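Local coordinates for 3-oxo-tetronate kinase (Salmonella typhimurium, PDB 3DQQ), which probably catalyses the ATP-dependent phosphorylation of 3-oxo-tetronate to 3-oxo-tetronate 4-phosphate in carbohydrate metabolism, at residues Asn25-Val30 / Gly43-Val48; Gln79-Tyr84 / Gly225-Leu230. One frame throughout, in Å; residues are numbered along the deposited sequence.

Contact 1 of 2, residues Asn25-Val30 / Gly43-Val48; sequences NGMPTV and GCDAVV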
# COMPACT_ATOMS: atom_id res chain seq x y z
N ASN A 25 0.63 25.67 22.92
CA ASN A 25 0.34 27.08 23.01
C ASN A 25 -0.24 27.43 24.35
O ASN A 25 -0.94 28.42 24.47
CB ASN A 25 -0.59 27.47 21.88
CG ASN A 25 0.10 27.44 20.55
OD1 ASN A 25 0.72 28.39 20.19
ND2 ASN A 25 0.01 26.33 19.83
N GLY A 26 0.05 26.61 25.37
CA GLY A 26 -0.14 26.97 26.79
C GLY A 26 -1.35 26.44 27.53
O GLY A 26 -1.60 26.81 28.66
N MET A 27 -2.15 25.60 26.90
CA MET A 27 -3.36 25.13 27.53
C MET A 27 -3.18 23.61 27.80
O MET A 27 -3.15 22.79 26.87
CB MET A 27 -4.56 25.46 26.63
CG MET A 27 -5.94 25.34 27.28
SD MET A 27 -7.26 25.92 26.15
CE MET A 27 -6.63 27.56 25.89
N PRO A 28 -2.99 23.25 29.08
CA PRO A 28 -2.96 21.87 29.54
C PRO A 28 -4.18 21.11 29.11
O PRO A 28 -5.26 21.60 29.27
CB PRO A 28 -2.99 22.03 31.06
CG PRO A 28 -2.32 23.24 31.28
CD PRO A 28 -2.77 24.17 30.20
N THR A 29 -4.02 19.91 28.60
CA THR A 29 -5.10 19.24 27.90
C THR A 29 -5.05 17.73 28.14
O THR A 29 -4.01 17.12 27.99
CB THR A 29 -4.95 19.47 26.38
OG1 THR A 29 -4.99 20.88 26.14
CG2 THR A 29 -6.05 18.76 25.61
N VAL A 30 -6.18 17.14 28.48
CA VAL A 30 -6.32 15.71 28.53
C VAL A 30 -7.09 15.27 27.28
O VAL A 30 -8.02 15.95 26.89
CB VAL A 30 -7.13 15.32 29.74
CG1 VAL A 30 -7.64 13.90 29.53
CG2 VAL A 30 -6.32 15.51 31.02
N GLY A 43 -6.01 18.63 36.41
CA GLY A 43 -4.80 19.10 35.76
C GLY A 43 -4.87 19.56 34.33
O GLY A 43 -3.81 19.62 33.68
N CYS A 44 -6.07 19.91 33.82
CA CYS A 44 -6.18 20.48 32.47
C CYS A 44 -7.27 21.53 32.27
O CYS A 44 -8.25 21.55 32.98
CB CYS A 44 -6.47 19.36 31.50
SG CYS A 44 -8.01 18.53 31.91
N ASP A 45 -7.09 22.37 31.26
CA ASP A 45 -8.06 23.42 30.93
C ASP A 45 -8.88 23.10 29.71
O ASP A 45 -9.88 23.74 29.47
CB ASP A 45 -7.36 24.74 30.67
CG ASP A 45 -6.54 25.23 31.87
OD1 ASP A 45 -6.81 24.86 33.04
OD2 ASP A 45 -5.62 26.04 31.61
N ALA A 46 -8.42 22.15 28.90
CA ALA A 46 -9.13 21.68 27.73
C ALA A 46 -9.27 20.16 27.83
O ALA A 46 -8.42 19.52 28.41
CB ALA A 46 -8.38 22.06 26.47
N VAL A 47 -10.37 19.62 27.33
CA VAL A 47 -10.53 18.21 27.13
C VAL A 47 -10.83 17.94 25.67
O VAL A 47 -11.70 18.56 25.11
CB VAL A 47 -11.64 17.62 28.00
CG1 VAL A 47 -11.78 16.12 27.74
CG2 VAL A 47 -11.34 17.84 29.43
N VAL A 48 -10.10 17.02 25.05
CA VAL A 48 -10.38 16.65 23.67
C VAL A 48 -10.97 15.26 23.72
O VAL A 48 -10.31 14.33 24.13
CB VAL A 48 -9.10 16.66 22.83
CG1 VAL A 48 -9.40 16.12 21.45
CG2 VAL A 48 -8.50 18.07 22.80
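Thr-29 pairs with Ala-46, and Val-30 with Val-47, where two parallel strands of the sugar-binding domain begin to run side by side. Pro-28 O opens the pairing and takes two backbone donors, Asp-45 N at 2.8 Å and Ala-46 N at 3.2 Å; the Ala-46 bond lies in the carbonyl plane, while Asp-45 N is tilted 34° from it. Val-30 then continues the pattern, its N donating to Ala-46 O and its O receiving Val-48 N at 3.0 Å. Side chains alternate between faces. On that of Thr-29 and Ala-46, the small Ala-46 CB lies 3.6 Å from Thr-29 OG1 and 4.0 Å from Met-27 SD. Thr-29 OG1 turns back to donate to Met-27 O at 2.8 Å, from above the carbonyl plane, a way for threonine to satisfy its polar atom in a buried place. Beta-branched Val-30, which suits an extended backbone, sets CG2 beside its own N (CG1 anti, chi1 162°) and against Cys-44 SG, 3.6 Å away. Nearer the start of the segment, which follows helix 12-24, Met-27 CG rests 3.7 Å from Asp-45 CB. That helix covers Thr-29 and Ala-46 through Leu-22, Trp-234 of helix 224-235 meets Met-27, and strands 5-9 and 376-382 flank the pair.

Contact 2 of 2, residues Gln79-Tyr84 / Gly225-Leu230; sequences QVYFKY and GLAMGL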
# COMPACT_ATOMS: atom_id res chain seq x y z
N GLN A 79 -16.66 26.63 25.98
CA GLN A 79 -16.71 26.67 24.53
C GLN A 79 -16.58 25.30 23.92
O GLN A 79 -15.79 24.54 24.36
CB GLN A 79 -15.56 27.50 24.03
CG GLN A 79 -15.37 27.48 22.51
CD GLN A 79 -14.42 28.59 22.07
OE1 GLN A 79 -13.22 28.45 22.16
NE2 GLN A 79 -14.98 29.72 21.66
N VAL A 80 -17.32 24.99 22.86
CA VAL A 80 -17.26 23.68 22.28
C VAL A 80 -16.66 23.84 20.91
O VAL A 80 -16.97 24.79 20.19
CB VAL A 80 -18.64 23.05 22.17
CG1 VAL A 80 -18.59 21.72 21.40
CG2 VAL A 80 -19.29 22.89 23.57
N TYR A 81 -15.84 22.88 20.53
CA TYR A 81 -15.08 22.95 19.31
C TYR A 81 -15.18 21.65 18.60
O TYR A 81 -14.71 20.64 19.09
CB TYR A 81 -13.63 23.13 19.67
CG TYR A 81 -12.74 23.46 18.53
CD1 TYR A 81 -12.11 24.68 18.49
CD2 TYR A 81 -12.49 22.56 17.51
CE1 TYR A 81 -11.26 25.02 17.47
CE2 TYR A 81 -11.65 22.88 16.47
CZ TYR A 81 -11.03 24.12 16.46
OH TYR A 81 -10.18 24.52 15.46
N PHE A 82 -15.78 21.67 17.42
CA PHE A 82 -15.95 20.48 16.63
C PHE A 82 -14.75 20.40 15.72
O PHE A 82 -14.56 21.25 14.88
CB PHE A 82 -17.25 20.58 15.85
CG PHE A 82 -17.48 19.47 14.90
CD1 PHE A 82 -17.01 18.19 15.16
CD2 PHE A 82 -18.22 19.68 13.75
CE1 PHE A 82 -17.25 17.13 14.25
CE2 PHE A 82 -18.48 18.64 12.86
CZ PHE A 82 -18.00 17.36 13.12
N LYS A 83 -13.95 19.38 15.92
CA LYS A 83 -12.69 19.21 15.21
C LYS A 83 -12.86 18.14 14.16
O LYS A 83 -13.24 17.01 14.47
CB LYS A 83 -11.63 18.80 16.21
CG LYS A 83 -10.40 18.11 15.63
CD LYS A 83 -9.63 19.03 14.71
CE LYS A 83 -8.28 18.42 14.28
NZ LYS A 83 -8.44 17.53 13.22
N TYR A 84 -12.64 18.51 12.92
CA TYR A 84 -12.68 17.57 11.83
C TYR A 84 -11.39 17.77 11.08
O TYR A 84 -10.50 18.53 11.47
CB TYR A 84 -13.91 17.77 10.90
CG TYR A 84 -14.26 19.21 10.65
CD1 TYR A 84 -13.49 20.01 9.87
CD2 TYR A 84 -15.38 19.77 11.20
CE1 TYR A 84 -13.81 21.34 9.67
CE2 TYR A 84 -15.70 21.10 11.01
CZ TYR A 84 -14.92 21.88 10.25
OH TYR A 84 -15.26 23.22 10.08
N GLY A 225 -5.94 24.46 13.29
CA GLY A 225 -5.42 25.84 13.20
C GLY A 225 -6.09 26.87 14.09
O GLY A 225 -5.43 27.64 14.79
N LEU A 226 -7.42 26.90 14.05
CA LEU A 226 -8.17 27.84 14.88
C LEU A 226 -7.92 27.58 16.35
O LEU A 226 -7.86 28.53 17.12
CB LEU A 226 -9.66 27.76 14.57
CG LEU A 226 -10.58 28.70 15.33
CD1 LEU A 226 -10.08 30.17 15.35
CD2 LEU A 226 -12.04 28.53 14.79
N ALA A 227 -7.77 26.31 16.75
CA ALA A 227 -7.49 25.99 18.16
C ALA A 227 -6.22 26.67 18.62
O ALA A 227 -6.12 27.23 19.71
CB ALA A 227 -7.37 24.48 18.36
N MET A 228 -5.22 26.64 17.77
CA MET A 228 -3.98 27.35 18.07
C MET A 228 -4.28 28.82 18.35
O MET A 228 -3.79 29.39 19.30
CB MET A 228 -2.99 27.19 16.91
CG MET A 228 -1.70 27.95 17.14
SD MET A 228 -0.94 28.44 15.57
CE MET A 228 -0.67 26.85 14.71
N GLY A 229 -5.12 29.41 17.53
CA GLY A 229 -5.46 30.82 17.68
C GLY A 229 -6.22 31.09 18.95
O GLY A 229 -6.00 32.11 19.58
N LEU A 230 -7.13 30.18 19.32
CA LEU A 230 -7.87 30.34 20.55
C LEU A 230 -6.94 30.15 21.72
O LEU A 230 -7.04 30.90 22.67
CB LEU A 230 -9.05 29.39 20.63
CG LEU A 230 -10.16 29.67 19.62
CD1 LEU A 230 -11.00 28.43 19.43
CD2 LEU A 230 -11.01 30.90 20.00
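Tyr-81 lays the edge of its ring against Leu-230, whose CD1 methyl lies in the ring plane 3.9 Å from Tyr-81 CE1. The ring reaches from the strand to the helix because CG stands anti to the backbone N (chi1 -169°), which carries the phenol across to the helix. Its far end arrives at the preceding turn: Tyr-81 OH is 3.4 Å from Leu-226 CB, and Ala-227 N gives it a weak, strongly bent hydrogen bond (3.3 Å, 122° at the hydrogen). The firmer partner of this hydroxyl is Gly-223 O, just before the helix, to which it donates; tyrosine suits the position by joining a broad apolar ring to a polar end that can deal with backbone groups. Ala-227 adds a short CB, 4.0 Å from Tyr-81 CE1, so the helix backbone can come close to the phenol. Beside the ring, Gln-79 runs out as an extended chain and brings OE1 to 3.5 Å from Leu-230 CD1, a packing contact. Its NE2 instead donates to Leu-214 O and Ala-217 O, so the buried amide ties down the chain that leads into strand 219-222. Gln-79 and Tyr-81, two apart, face the helix; Val-80 and Phe-82 turn to the other side, where Phe-82 meets helix 96-106. The axes of strand 79-83 and of the helical segment 225-230 approach to 10.4 Å, with N-to-C directions 154° apart. This is the layering typical of an alpha/beta fold: helix 224-235, leaving the C-terminal end of strand 219-222, turns back over that strand's parallel neighbour 79-83.

The centres of contacts 1 and 2 are 12 Å apart, both within the sugar-binding N-terminal domain, and contact 1 closes in the sequence before contact 2 opens. Strand 5-9 lies between their strands 46-50 and 79-83, so the two are parts of one parallel arrangement. Helices 12-24 and 224-235 join them on the same side: Leu-22 touches both Ala-46 and Ala-227, while Asn-25 ND2 packs 3.6 Å from Met-228 CG. At contact 1, Thr-29 is backbone-bonded to Ile-379 of strand 376-382, in the nucleotide-binding C-terminal domain, so this contact lies at the border of the two domains; contact 2 lies on the other side of strand 5-9. Neither lies at the residues that probably bind ATP.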